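Long-range contact in (S)-ureidoglycine--glyoxylate transaminase (Bacillus subtilis, PDB 3ISL), which transfers the amino group of (S)-ureidoglycine to glyoxylate, giving oxalurate and glycine in purine catabolism with the help of pyridoxal 5'-phosphate: residues R294-L302 against T366-V376. Sequence-based numbering, arbitrary orientation.
Sequences RHRHHEAAL and TMGYSCRKENV
Arg294 and His295 of helix 288-308 reach the backbone of Gly368 and Cys371, in the segment leading into helix 373-389: helix side chains fix a turn by its peptide groups, here an inverse gamma turn centred on Cys371. The guanidinium of Arg294 meets two carbonyls at its edge: NH1 donates to Gly368 O at 2.7 Å and to Cys371 O at 3.0 Å, both close to the guanidinium plane. NH1 stands 43° above the Gly368 carbonyl plane, and Cys371 N-H reaches the same oxygen from the opposite face. With CG anti to the backbone N (chi1 -173°) and bends at chi2 and chi3, the arginine chain folds back so that its guanidinium lies over CE1 of His295, while NH2 forms a salt bridge with Glu286.

His295 works the other way, as acceptor: Gly368 N donates to NE2 at 2.9 Å. Since ND1 is bonded to Arg291 O, both ring nitrogens are engaged and the rotation of the ring is fixed. Cys371 SG lies over one face of this imidazole, 4.2 Å from its centroid, and also touches CB of His298 at 3.7 Å. Arg372 CA makes a CH-pi contact almost centrally over one face of the His298 ring, whose ND1 is bonded to Tyr407 of helix 398-408. Leu302 CD2 meets Thr366 CG2 at 3.9 Å.

Met367 has its side chain near that of Lys198, the lysine that carries pyridoxal phosphate but is not joined to it in this structure. The arrangement thus joins helices 288-308 and 373-389 in the C-terminal part of a class-V, fold-type I aminotransferase, beside the cofactor site.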
loop_
_atom_site.group_PDB
_atom_site.type_symbol
_atom_site.label_atom_id
_atom_site.label_comp_id
_atom_site.label_asym_id
_atom_site.label_seq_id
_atom_site.Cartn_x
_atom_site.Cartn_y
_atom_site.Cartn_z
ATOM N N ARG A 294 6.317 15.808 -24.834
ATOM C CA ARG A 294 6.895 16.679 -23.818
ATOM C C ARG A 294 8.069 15.987 -23.070
ATOM O O ARG A 294 9.047 16.610 -22.701
ATOM C CB ARG A 294 5.749 17.087 -22.865
ATOM C CG ARG A 294 6.090 18.143 -21.786
ATOM C CD ARG A 294 6.403 17.527 -20.452
ATOM N NE ARG A 294 5.202 16.962 -19.813
ATOM C CZ ARG A 294 5.136 16.518 -18.567
ATOM N NH1 ARG A 294 6.214 16.535 -17.826
ATOM N NH2 ARG A 294 3.970 15.986 -18.108
ATOM N N HIS A 295 7.943 14.684 -22.814
ATOM C CA HIS A 295 9.046 13.924 -22.192
ATOM C C HIS A 295 10.260 13.884 -23.169
ATOM O O HIS A 295 11.383 14.078 -22.756
ATOM C CB HIS A 295 8.578 12.530 -21.763
ATOM C CG HIS A 295 7.795 12.546 -20.454
ATOM N ND1 HIS A 295 6.514 13.065 -20.348
ATOM C CD2 HIS A 295 8.139 12.144 -19.202
ATOM C CE1 HIS A 295 6.104 12.972 -19.087
ATOM N NE2 HIS A 295 7.089 12.451 -18.370
ATOM N N ARG A 296 10.021 13.630 -24.436
ATOM C CA ARG A 296 11.104 13.746 -25.425
ATOM C C ARG A 296 11.779 15.112 -25.520
ATOM O O ARG A 296 13.047 15.243 -25.636
ATOM C CB ARG A 296 10.573 13.353 -26.782
ATOM C CG ARG A 296 10.333 11.811 -26.847
ATOM C CD ARG A 296 10.179 11.355 -28.302
ATOM N NE ARG A 296 9.044 12.025 -28.961
ATOM C CZ ARG A 296 7.767 11.605 -28.891
ATOM N NH1 ARG A 296 7.414 10.512 -28.181
ATOM N NH2 ARG A 296 6.834 12.280 -29.546
ATOM N N HIS A 297 10.964 16.159 -25.509
ATOM C CA HIS A 297 11.532 17.495 -25.598
ATOM C C HIS A 297 12.609 17.727 -24.468
ATOM O O HIS A 297 13.779 18.153 -24.722
ATOM C CB HIS A 297 10.363 18.500 -25.520
ATOM C CG HIS A 297 10.790 19.932 -25.615
ATOM N ND1 HIS A 297 10.309 20.912 -24.773
ATOM C CD2 HIS A 297 11.644 20.555 -26.471
ATOM C CE1 HIS A 297 10.846 22.071 -25.102
ATOM N NE2 HIS A 297 11.689 21.873 -26.096
ATOM N N HIS A 298 12.225 17.442 -23.206
ATOM C CA HIS A 298 13.128 17.681 -22.089
ATOM C C HIS A 298 14.310 16.722 -22.106
ATOM O O HIS A 298 15.429 17.085 -21.697
ATOM C CB HIS A 298 12.397 17.750 -20.739
ATOM C CG HIS A 298 11.404 18.867 -20.696
ATOM N ND1 HIS A 298 11.766 20.199 -20.661
ATOM C CD2 HIS A 298 10.056 18.852 -20.779
ATOM C CE1 HIS A 298 10.677 20.947 -20.687
ATOM N NE2 HIS A 298 9.631 20.154 -20.752
ATOM N N GLU A 299 14.074 15.517 -22.610
ATOM C CA GLU A 299 15.146 14.580 -22.765
ATOM C C GLU A 299 16.199 15.183 -23.698
ATOM O O GLU A 299 17.397 15.062 -23.413
ATOM C CB GLU A 299 14.619 13.226 -23.291
ATOM C CG GLU A 299 15.754 12.301 -23.781
ATOM C CD GLU A 299 15.266 11.108 -24.554
ATOM O OE1 GLU A 299 14.140 11.170 -25.165
ATOM O OE2 GLU A 299 16.033 10.101 -24.498
ATOM N N ALA A 300 15.751 15.832 -24.782
ATOM C CA ALA A 300 16.649 16.382 -25.789
ATOM C C ALA A 300 17.472 17.566 -25.212
ATOM O O ALA A 300 18.682 17.587 -25.368
ATOM C CB ALA A 300 15.875 16.798 -27.046
ATOM N N ALA A 301 16.818 18.498 -24.508
ATOM C CA ALA A 301 17.511 19.543 -23.790
ATOM C C ALA A 301 18.562 19.023 -22.743
ATOM O O ALA A 301 19.693 19.494 -22.759
ATOM C CB ALA A 301 16.469 20.474 -23.119
ATOM N N LEU A 302 18.169 18.090 -21.828
ATOM C CA LEU A 302 19.125 17.451 -20.913
ATOM C C LEU A 302 20.352 16.883 -21.655
ATOM O O LEU A 302 21.508 17.170 -21.294
ATOM C CB LEU A 302 18.450 16.362 -20.060
ATOM C CG LEU A 302 19.371 15.624 -19.078
ATOM C CD1 LEU A 302 19.842 16.598 -17.987
ATOM C CD2 LEU A 302 18.688 14.441 -18.400
ATOM N N THR A 366 13.833 12.020 -15.980
ATOM C CA THR A 366 13.072 13.220 -16.417
ATOM C C THR A 366 11.667 12.661 -16.571
ATOM O O THR A 366 11.246 12.398 -17.666
ATOM C CB THR A 366 13.567 13.800 -17.807
ATOM O OG1 THR A 366 13.802 12.715 -18.714
ATOM C CG2 THR A 366 14.862 14.580 -17.667
ATOM N N MET A 367 10.966 12.431 -15.460
ATOM C CA MET A 367 9.675 11.764 -15.452
ATOM C C MET A 367 8.568 12.648 -14.874
ATOM O O MET A 367 8.764 13.236 -13.794
ATOM C CB MET A 367 9.747 10.518 -14.505
ATOM C CG MET A 367 10.751 9.406 -14.985
ATOM S SD MET A 367 10.969 8.245 -13.656
ATOM C CE MET A 367 11.380 6.745 -14.597
ATOM N N GLY A 368 7.375 12.675 -15.509
ATOM C CA GLY A 368 6.266 13.301 -14.881
ATOM C C GLY A 368 6.485 14.774 -14.566
ATOM O O GLY A 368 7.019 15.542 -15.394
ATOM N N TYR A 369 6.097 15.182 -13.365
ATOM C CA TYR A 369 6.157 16.603 -12.993
ATOM C C TYR A 369 7.611 17.094 -12.918
ATOM O O TYR A 369 7.864 18.278 -13.060
ATOM C CB TYR A 369 5.483 16.819 -11.637
ATOM C CG TYR A 369 5.340 18.305 -11.344
ATOM C CD1 TYR A 369 4.400 19.088 -12.066
ATOM C CD2 TYR A 369 6.156 18.926 -10.424
ATOM C CE1 TYR A 369 4.274 20.438 -11.845
ATOM C CE2 TYR A 369 6.051 20.316 -10.202
ATOM C CZ TYR A 369 5.120 21.058 -10.932
ATOM O OH TYR A 369 4.990 22.419 -10.688
ATOM N N SER A 370 8.547 16.198 -12.577
ATOM C CA SER A 370 10.006 16.472 -12.612
ATOM C C SER A 370 10.575 16.738 -14.030
ATOM O O SER A 370 11.711 17.322 -14.219
ATOM C CB SER A 370 10.710 15.247 -11.987
ATOM O OG SER A 370 10.651 15.318 -10.541
ATOM N N CYS A 371 9.810 16.311 -15.039
ATOM C CA CYS A 371 10.236 16.452 -16.423
ATOM C C CYS A 371 9.805 17.852 -16.874
ATOM O O CYS A 371 8.762 18.014 -17.557
ATOM C CB CYS A 371 9.596 15.359 -17.291
ATOM S SG CYS A 371 10.170 15.418 -18.979
ATOM N N ARG A 372 10.560 18.872 -16.447
ATOM C CA ARG A 372 10.167 20.234 -16.785
ATOM C C ARG A 372 11.387 21.095 -16.930
ATOM O O ARG A 372 12.451 20.806 -16.367
ATOM C CB ARG A 372 9.117 20.825 -15.808
ATOM C CG ARG A 372 9.705 21.299 -14.427
ATOM C CD ARG A 372 8.512 21.713 -13.494
ATOM N NE ARG A 372 9.024 22.290 -12.250
ATOM C CZ ARG A 372 9.316 21.543 -11.207
ATOM N NH1 ARG A 372 9.104 20.227 -11.317
ATOM N NH2 ARG A 372 9.735 22.087 -10.052
ATOM N N LYS A 373 11.260 22.151 -17.736
ATOM C CA LYS A 373 12.454 22.917 -18.093
ATOM C C LYS A 373 13.234 23.473 -16.916
ATOM O O LYS A 373 14.456 23.451 -16.946
ATOM C CB LYS A 373 12.095 24.032 -19.026
ATOM C CG LYS A 373 11.575 25.307 -18.356
ATOM C CD LYS A 373 11.076 26.293 -19.481
ATOM C CE LYS A 373 12.270 26.674 -20.313
ATOM N NZ LYS A 373 13.339 25.715 -19.801
ATOM N N GLU A 374 12.555 23.910 -15.853
ATOM C CA GLU A 374 13.241 24.460 -14.682
ATOM C C GLU A 374 14.189 23.424 -14.016
ATOM O O GLU A 374 15.328 23.768 -13.595
ATOM C CB GLU A 374 12.228 25.007 -13.630
ATOM C CG GLU A 374 11.407 26.231 -14.155
ATOM C CD GLU A 374 10.071 25.808 -14.798
ATOM O OE1 GLU A 374 9.896 24.645 -15.249
ATOM O OE2 GLU A 374 9.179 26.648 -14.836
ATOM N N ASN A 375 13.705 22.183 -13.919
ATOM C CA ASN A 375 14.440 21.081 -13.267
ATOM C C ASN A 375 15.592 20.632 -14.197
ATOM O O ASN A 375 16.730 20.358 -13.761
ATOM C CB ASN A 375 13.522 19.882 -13.015
ATOM C CG ASN A 375 12.896 19.900 -11.721
ATOM O OD1 ASN A 375 12.507 18.830 -11.179
ATOM N ND2 ASN A 375 12.767 21.085 -11.149
ATOM N N VAL A 376 15.310 20.592 -15.498
ATOM C CA VAL A 376 16.355 20.242 -16.417
ATOM C C VAL A 376 17.477 21.277 -16.364
ATOM O O VAL A 376 18.631 20.948 -16.289
ATOM C CB VAL A 376 15.809 20.093 -17.842
ATOM C CG1 VAL A 376 16.962 20.172 -18.811
ATOM C CG2 VAL A 376 15.131 18.720 -17.955
HETATM O O HOH W 1 12.052 12.625 -20.534
#